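Local coordinates for protein L-Ala-D/L-Glu Epimerase (Escherichia coli, PDB 1JPD) that belongs to the enolase superfamily, pairing an N-terminal domain of that family with a C-terminal barrel domain of the TIM type, at residues A[120-125]-A[297-302]; A[274-279]-A[291-296]. All coordinates share one frame; numbering follows the deposited sequence.

Contact 1. Residues A[120-125]-A[297-302]; sequences ETVITA and SFADLD
The backbones of Ala-125 and Ala-299 meet where the touching parts, 122-125 and 299-302, run 76° apart, with the CA atoms of Ala-125 and Asp-300 5.0 Å from each other. This is the closing seam of the TIM-type barrel: strand 121-128 is the first of the eight parallel barrel strands and 298-299 the last. The evidence for closure is sparse but specific. One hydrogen bond joins them, from Ala-125 N to Ala-299 O, at 3.1 Å and 145° at the hydrogen, with the donor lying in the carbonyl plane. The same oxygen also receives a CA-H...O contact from Thr-124 CA, so two successive residues converge on one acceptor.

Side chains fill in around this point. Val-122 directs its CB toward the other segment, and with CG1 anti to the backbone N (chi1 176°) that methyl reaches Ala-299 CB at 3.8 Å. The Ala-299 methyl, CB, also lies 3.5 Å from Ile-123 O, the carbonyl oxygen of the residue after Val-122. Beyond Thr-124, whose side chain lies against Leu-322 of strand 321-323, Leu-301 rests on that same leucine, which therefore bridges the seam.

Two carboxylates come close to Ala-125. Asp-300 sets off with its CB away from strand 121-128, yet its carboxylate returns far enough for OD1 to lie 3.9 Å from Ala-125 CB, while OD2 forms a salt bridge with Lys-152 of strand 150-154. Asp-302 turns its CB toward the strand and accepts a hydrogen bond at OD2 from the indole NE1 of Trp-306, a bond that would limit rotation of the carboxylate. Its other oxygen, OD1, stands 3.3 Å from Ala-125 O, two acceptors that are neighbours without a hydrogen bond between them.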
ATOM      1  N   GLU A 120     -13.588  10.857   9.112  1.00 68.92           N
ATOM      2  CA  GLU A 120     -13.324  10.517  10.502  1.00 68.90           C
ATOM      3  C   GLU A 120     -13.016   9.031  10.660  1.00 65.29           C
ATOM      4  O   GLU A 120     -12.312   8.621  11.585  1.00 61.93           O
ATOM      5  CB  GLU A 120     -14.527  10.904  11.357  1.00 73.98           C
ATOM      6  CG  GLU A 120     -14.301  10.747  12.839  1.00 81.39           C
ATOM      7  CD  GLU A 120     -15.433  11.337  13.643  1.00 88.11           C
ATOM      8  OE1 GLU A 120     -16.578  10.846  13.515  1.00 88.79           O
ATOM      9  OE2 GLU A 120     -15.176  12.300  14.399  1.00 90.19           O
ATOM     10  N   THR A 121     -13.544   8.226   9.749  1.00 62.14           N
ATOM     11  CA  THR A 121     -13.323   6.790   9.786  1.00 60.30           C
ATOM     12  C   THR A 121     -13.029   6.281   8.381  1.00 59.84           C
ATOM     13  O   THR A 121     -13.674   6.691   7.416  1.00 60.53           O
ATOM     14  CB  THR A 121     -14.557   6.057  10.348  1.00 60.59           C
ATOM     15  OG1 THR A 121     -14.781   6.469  11.703  1.00 65.62           O
ATOM     16  CG2 THR A 121     -14.350   4.556  10.314  1.00 57.18           C
ATOM     17  N   VAL A 122     -12.042   5.396   8.272  1.00 53.27           N
ATOM     18  CA  VAL A 122     -11.660   4.824   6.986  1.00 47.03           C
ATOM     19  C   VAL A 122     -11.811   3.309   7.031  1.00 46.51           C
ATOM     20  O   VAL A 122     -11.302   2.659   7.947  1.00 45.46           O
ATOM     21  CB  VAL A 122     -10.183   5.142   6.644  1.00 46.68           C
ATOM     22  CG1 VAL A 122      -9.795   4.447   5.348  1.00 45.11           C
ATOM     23  CG2 VAL A 122      -9.969   6.646   6.538  1.00 43.33           C
ATOM     24  N   ILE A 123     -12.513   2.750   6.047  1.00 46.73           N
ATOM     25  CA  ILE A 123     -12.707   1.302   5.966  1.00 47.61           C
ATOM     26  C   ILE A 123     -11.425   0.674   5.431  1.00 45.40           C
ATOM     27  O   ILE A 123     -10.963   1.020   4.341  1.00 45.64           O
ATOM     28  CB  ILE A 123     -13.879   0.917   5.009  1.00 50.77           C
ATOM     29  CG1 ILE A 123     -15.214   1.407   5.583  1.00 51.29           C
ATOM     30  CG2 ILE A 123     -13.916  -0.604   4.802  1.00 48.68           C
ATOM     31  CD1 ILE A 123     -16.428   1.056   4.730  1.00 47.55           C
ATOM     32  N   THR A 124     -10.853  -0.241   6.206  1.00 44.92           N
ATOM     33  CA  THR A 124      -9.626  -0.911   5.805  1.00 44.66           C
ATOM     34  C   THR A 124      -9.864  -2.402   5.635  1.00 42.02           C
ATOM     35  O   THR A 124     -10.643  -3.006   6.360  1.00 46.03           O
ATOM     36  CB  THR A 124      -8.488  -0.678   6.831  1.00 45.39           C
ATOM     37  OG1 THR A 124      -8.831  -1.262   8.095  1.00 42.84           O
ATOM     38  CG2 THR A 124      -8.261   0.809   7.020  1.00 46.51           C
ATOM     39  N   ALA A 125      -9.185  -2.986   4.660  1.00 42.18           N
ATOM     40  CA  ALA A 125      -9.338  -4.396   4.371  1.00 40.92           C
ATOM     41  C   ALA A 125      -8.803  -5.299   5.470  1.00 43.65           C
ATOM     42  O   ALA A 125      -7.667  -5.153   5.914  1.00 48.47           O
ATOM     43  CB  ALA A 125      -8.650  -4.718   3.067  1.00 38.64           C
ATOM     44  N   SER A 297     -10.962   3.614  -4.091  1.00 43.80           N
ATOM     45  CA  SER A 297     -12.117   2.732  -3.932  1.00 41.79           C
ATOM     46  C   SER A 297     -11.957   1.824  -2.718  1.00 47.08           C
ATOM     47  O   SER A 297     -12.932   1.497  -2.039  1.00 47.28           O
ATOM     48  CB  SER A 297     -12.293   1.861  -5.180  1.00 40.87           C
ATOM     49  OG  SER A 297     -12.481   2.645  -6.344  1.00 44.96           O
ATOM     50  N   PHE A 298     -10.722   1.401  -2.460  1.00 50.72           N
ATOM     51  CA  PHE A 298     -10.432   0.545  -1.317  1.00 49.12           C
ATOM     52  C   PHE A 298      -9.177   1.038  -0.625  1.00 45.89           C
ATOM     53  O   PHE A 298      -8.256   1.520  -1.275  1.00 48.53           O
ATOM     54  CB  PHE A 298     -10.220  -0.907  -1.754  1.00 51.86           C
ATOM     55  CG  PHE A 298     -11.370  -1.484  -2.518  1.00 56.09           C
ATOM     56  CD1 PHE A 298     -11.356  -1.505  -3.910  1.00 56.04           C
ATOM     57  CD2 PHE A 298     -12.489  -1.975  -1.851  1.00 54.89           C
ATOM     58  CE1 PHE A 298     -12.437  -2.006  -4.623  1.00 51.21           C
ATOM     59  CE2 PHE A 298     -13.574  -2.477  -2.557  1.00 49.94           C
ATOM     60  CZ  PHE A 298     -13.550  -2.491  -3.945  1.00 49.39           C
ATOM     61  N   ALA A 299      -9.152   0.922   0.696  1.00 43.62           N
ATOM     62  CA  ALA A 299      -7.993   1.330   1.469  1.00 43.44           C
ATOM     63  C   ALA A 299      -7.497   0.122   2.252  1.00 45.45           C
ATOM     64  O   ALA A 299      -8.236  -0.450   3.055  1.00 53.66           O
ATOM     65  CB  ALA A 299      -8.357   2.453   2.427  1.00 36.50           C
ATOM     66  N   ASP A 300      -6.258  -0.280   1.996  1.00 39.07           N
ATOM     67  CA  ASP A 300      -5.657  -1.400   2.708  1.00 38.45           C
ATOM     68  C   ASP A 300      -4.473  -0.786   3.460  1.00 40.07           C
ATOM     69  O   ASP A 300      -3.331  -0.823   2.988  1.00 39.35           O
ATOM     70  CB  ASP A 300      -5.192  -2.468   1.713  1.00 31.55           C
ATOM     71  CG  ASP A 300      -4.716  -3.734   2.399  1.00 38.23           C
ATOM     72  OD1 ASP A 300      -4.890  -3.844   3.631  1.00 42.37           O
ATOM     73  OD2 ASP A 300      -4.172  -4.629   1.711  1.00 39.31           O
ATOM     74  N   LEU A 301      -4.761  -0.208   4.629  1.00 39.27           N
ATOM     75  CA  LEU A 301      -3.741   0.470   5.423  1.00 34.73           C
ATOM     76  C   LEU A 301      -3.488  -0.085   6.817  1.00 35.62           C
ATOM     77  O   LEU A 301      -2.894   0.605   7.644  1.00 39.17           O
ATOM     78  CB  LEU A 301      -4.109   1.948   5.572  1.00 31.83           C
ATOM     79  CG  LEU A 301      -4.441   2.759   4.318  1.00 37.12           C
ATOM     80  CD1 LEU A 301      -5.096   4.081   4.718  1.00 34.19           C
ATOM     81  CD2 LEU A 301      -3.170   3.000   3.514  1.00 36.38           C
ATOM     82  N   ASP A 302      -3.904  -1.314   7.095  1.00 33.95           N
ATOM     83  CA  ASP A 302      -3.703  -1.834   8.441  1.00 38.41           C
ATOM     84  C   ASP A 302      -2.321  -2.425   8.733  1.00 35.13           C
ATOM     85  O   ASP A 302      -2.143  -3.146   9.711  1.00 35.92           O
ATOM     86  CB  ASP A 302      -4.816  -2.842   8.806  1.00 39.85           C
ATOM     87  CG  ASP A 302      -4.678  -4.184   8.094  1.00 43.35           C
ATOM     88  OD1 ASP A 302      -5.501  -5.076   8.391  1.00 43.58           O
ATOM     89  OD2 ASP A 302      -3.763  -4.351   7.255  1.00 43.39           O
TER

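Contact 2. Residues A[274-279]-A[291-296]; sequences LMLGCM and PLVPQV
Leu-276 packs against Leu-292, Val-293 and Val-296 within a beta-alpha-beta crossover of the barrel: strand 273-276 leads through helix 283-289 to the parallel strand 298-299, and the return from helix to strand is made by residues 291-296. No hydrogen bond links the two segments, so the evidence for the contact is apolar packing.

Leu-276 directs its CB toward the return, and this atom meets both methyls of Val-296, the nearer being CG2 at 3.9 Å. From there CG stands anti to the backbone N (chi1 179°), carrying the fork out to the 3-10 segment. One prong, CD1, touches Leu-292 CD1 at 3.5 Å, the two leucines crossing at about a right angle. The other, CD2, reaches Val-293 CG2 at 4.0 Å, and Leu-292 CB lies within van der Waals range of both prongs.

Successive 3-10 turns set these partners in place: Gln-295 N bonds to Leu-292 O at 2.8 Å, and Val-296 N bonds to Val-293 O. Val-296 then sits alongside the strand, where its CG1 touches both Leu-276 CB and, at 3.7 Å, Leu-274 CB, two residues on the same side of the strand. Leu-274 also fits against Ala-264 and Ala-267 of helix 257-269, and at its tip Leu-274 CD1 comes to 3.9 Å from Gln-295 O.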
ATOM      1  N   LEU A 274      -8.648   3.358  -8.453  1.00 50.70           N
ATOM      2  CA  LEU A 274      -7.509   3.316  -7.543  1.00 49.16           C
ATOM      3  C   LEU A 274      -7.736   2.566  -6.249  1.00 47.76           C
ATOM      4  O   LEU A 274      -8.857   2.432  -5.768  1.00 51.27           O
ATOM      5  CB  LEU A 274      -7.057   4.739  -7.187  1.00 47.27           C
ATOM      6  CG  LEU A 274      -6.820   5.767  -8.293  1.00 44.71           C
ATOM      7  CD1 LEU A 274      -6.310   7.049  -7.661  1.00 37.90           C
ATOM      8  CD2 LEU A 274      -5.827   5.229  -9.313  1.00 45.25           C
ATOM      9  N   MET A 275      -6.636   2.088  -5.686  1.00 45.98           N
ATOM     10  CA  MET A 275      -6.648   1.390  -4.416  1.00 40.74           C
ATOM     11  C   MET A 275      -5.402   1.893  -3.692  1.00 41.66           C
ATOM     12  O   MET A 275      -4.398   2.188  -4.334  1.00 42.48           O
ATOM     13  CB  MET A 275      -6.557  -0.112  -4.630  1.00 35.83           C
ATOM     14  CG  MET A 275      -6.649  -0.879  -3.340  1.00 39.64           C
ATOM     15  SD  MET A 275      -6.350  -2.631  -3.561  1.00 47.21           S
ATOM     16  CE  MET A 275      -6.151  -3.097  -1.865  1.00 43.28           C
ATOM     17  N   LEU A 276      -5.465   2.024  -2.373  1.00 41.69           N
ATOM     18  CA  LEU A 276      -4.308   2.487  -1.615  1.00 41.61           C
ATOM     19  C   LEU A 276      -3.825   1.340  -0.743  1.00 43.98           C
ATOM     20  O   LEU A 276      -4.581   0.825   0.079  1.00 50.88           O
ATOM     21  CB  LEU A 276      -4.671   3.692  -0.738  1.00 41.54           C
ATOM     22  CG  LEU A 276      -3.550   4.280   0.139  1.00 44.02           C
ATOM     23  CD1 LEU A 276      -2.449   4.830  -0.742  1.00 40.76           C
ATOM     24  CD2 LEU A 276      -4.099   5.390   1.033  1.00 40.75           C
ATOM     25  N   GLY A 277      -2.573   0.927  -0.934  1.00 44.33           N
ATOM     26  CA  GLY A 277      -2.023  -0.165  -0.147  1.00 36.55           C
ATOM     27  C   GLY A 277      -0.902   0.279   0.770  1.00 35.74           C
ATOM     28  O   GLY A 277      -0.634   1.469   0.920  1.00 37.99           O
ATOM     29  N   CYS A 278      -0.235  -0.682   1.389  1.00 35.04           N
ATOM     30  CA  CYS A 278       0.862  -0.366   2.286  1.00 35.00           C
ATOM     31  C   CYS A 278       1.677  -1.627   2.453  1.00 37.15           C
ATOM     32  O   CYS A 278       1.268  -2.694   2.010  1.00 36.00           O
ATOM     33  CB  CYS A 278       0.328   0.048   3.656  1.00 31.61           C
ATOM     34  SG  CYS A 278      -0.324  -1.374   4.617  1.00 31.70           S
ATOM     35  N   MET A 279       2.834  -1.493   3.089  1.00 41.66           N
ATOM     36  CA  MET A 279       3.708  -2.631   3.380  1.00 39.35           C
ATOM     37  C   MET A 279       3.602  -2.756   4.900  1.00 40.44           C
ATOM     38  O   MET A 279       2.802  -2.047   5.519  1.00 39.44           O
ATOM     39  CB  MET A 279       5.156  -2.304   3.017  1.00 34.60           C
ATOM     40  CG  MET A 279       5.357  -1.822   1.614  1.00 36.78           C
ATOM     41  SD  MET A 279       5.213  -3.164   0.453  1.00 40.54           S
ATOM     42  CE  MET A 279       5.809  -2.403  -1.010  1.00 39.28           C
ATOM     43  N   PRO A 291      -3.369  11.248   2.687  1.00 43.33           N
ATOM     44  CA  PRO A 291      -3.835  12.227   1.700  1.00 45.54           C
ATOM     45  C   PRO A 291      -4.506  11.615   0.467  1.00 47.25           C
ATOM     46  O   PRO A 291      -5.310  12.272  -0.190  1.00 50.48           O
ATOM     47  CB  PRO A 291      -2.559  12.986   1.347  1.00 43.89           C
ATOM     48  CG  PRO A 291      -1.821  12.985   2.639  1.00 41.17           C
ATOM     49  CD  PRO A 291      -1.993  11.555   3.115  1.00 40.65           C
ATOM     50  N   LEU A 292      -4.177  10.364   0.159  1.00 46.99           N
ATOM     51  CA  LEU A 292      -4.750   9.682  -1.002  1.00 52.75           C
ATOM     52  C   LEU A 292      -6.115   9.033  -0.747  1.00 51.18           C
ATOM     53  O   LEU A 292      -6.869   8.784  -1.685  1.00 55.86           O
ATOM     54  CB  LEU A 292      -3.779   8.603  -1.509  1.00 54.97           C
ATOM     55  CG  LEU A 292      -2.440   9.057  -2.095  1.00 58.29           C
ATOM     56  CD1 LEU A 292      -1.501   7.879  -2.221  1.00 60.68           C
ATOM     57  CD2 LEU A 292      -2.670   9.696  -3.449  1.00 59.69           C
ATOM     58  N   VAL A 293      -6.430   8.767   0.516  1.00 50.89           N
ATOM     59  CA  VAL A 293      -7.681   8.107   0.877  1.00 53.46           C
ATOM     60  C   VAL A 293      -8.954   8.571   0.165  1.00 55.32           C
ATOM     61  O   VAL A 293      -9.722   7.745  -0.329  1.00 56.05           O
ATOM     62  CB  VAL A 293      -7.917   8.166   2.402  1.00 54.49           C
ATOM     63  CG1 VAL A 293      -9.263   7.542   2.739  1.00 51.51           C
ATOM     64  CG2 VAL A 293      -6.804   7.418   3.131  1.00 51.15           C
ATOM     65  N   PRO A 294      -9.205   9.890   0.104  1.00 56.69           N
ATOM     66  CA  PRO A 294     -10.423  10.341  -0.575  1.00 54.53           C
ATOM     67  C   PRO A 294     -10.477  10.025  -2.070  1.00 54.64           C
ATOM     68  O   PRO A 294     -11.520  10.195  -2.699  1.00 57.44           O
ATOM     69  CB  PRO A 294     -10.440  11.842  -0.290  1.00 53.53           C
ATOM     70  CG  PRO A 294      -8.998  12.177  -0.190  1.00 58.45           C
ATOM     71  CD  PRO A 294      -8.452  11.036   0.639  1.00 55.93           C
ATOM     72  N   GLN A 295      -9.372   9.553  -2.640  1.00 51.24           N
ATOM     73  CA  GLN A 295      -9.347   9.225  -4.066  1.00 49.78           C
ATOM     74  C   GLN A 295      -9.470   7.744  -4.400  1.00 50.72           C
ATOM     75  O   GLN A 295      -9.631   7.389  -5.570  1.00 50.35           O
ATOM     76  CB  GLN A 295      -8.062   9.722  -4.724  1.00 48.07           C
ATOM     77  CG  GLN A 295      -7.932  11.210  -4.824  1.00 47.96           C
ATOM     78  CD  GLN A 295      -6.820  11.612  -5.760  1.00 48.54           C
ATOM     79  OE1 GLN A 295      -6.831  11.256  -6.941  1.00 48.45           O
ATOM     80  NE2 GLN A 295      -5.851  12.360  -5.243  1.00 46.73           N
ATOM     81  N   VAL A 296      -9.410   6.880  -3.393  1.00 46.73           N
ATOM     82  CA  VAL A 296      -9.450   5.450  -3.670  1.00 47.01           C
ATOM     83  C   VAL A 296     -10.719   4.676  -3.320  1.00 46.11           C
ATOM     84  O   VAL A 296     -11.440   5.026  -2.387  1.00 45.96           O
ATOM     85  CB  VAL A 296      -8.239   4.762  -3.006  1.00 47.97           C
ATOM     86  CG1 VAL A 296      -6.940   5.368  -3.552  1.00 43.64           C
ATOM     87  CG2 VAL A 296      -8.303   4.934  -1.501  1.00 44.19           C
TER

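In the fold
The two contacts have centres about 8 Å apart and share the barrel sheet of the C-terminal domain, in which strands 273-276 and 298-299 are parallel neighbours. Along the chain the order is 120-125, 274-279, 291-296, 297-302, so contact 2 is nested inside the loop that contact 1 closes, and 291-296 runs directly into 297-302. Contact 2 packs the crossover between the last two barrel strands; contact 1 then brings the final strand to the first. Probable backbone hydrogen bonds, Ser-297 N to Leu-274 O at 2.9 Å and Asp-300 N to Leu-276 O at 2.8 Å, tie 297-302 to strand 273-276; across the seam to the first strand the link is one hydrogen bond.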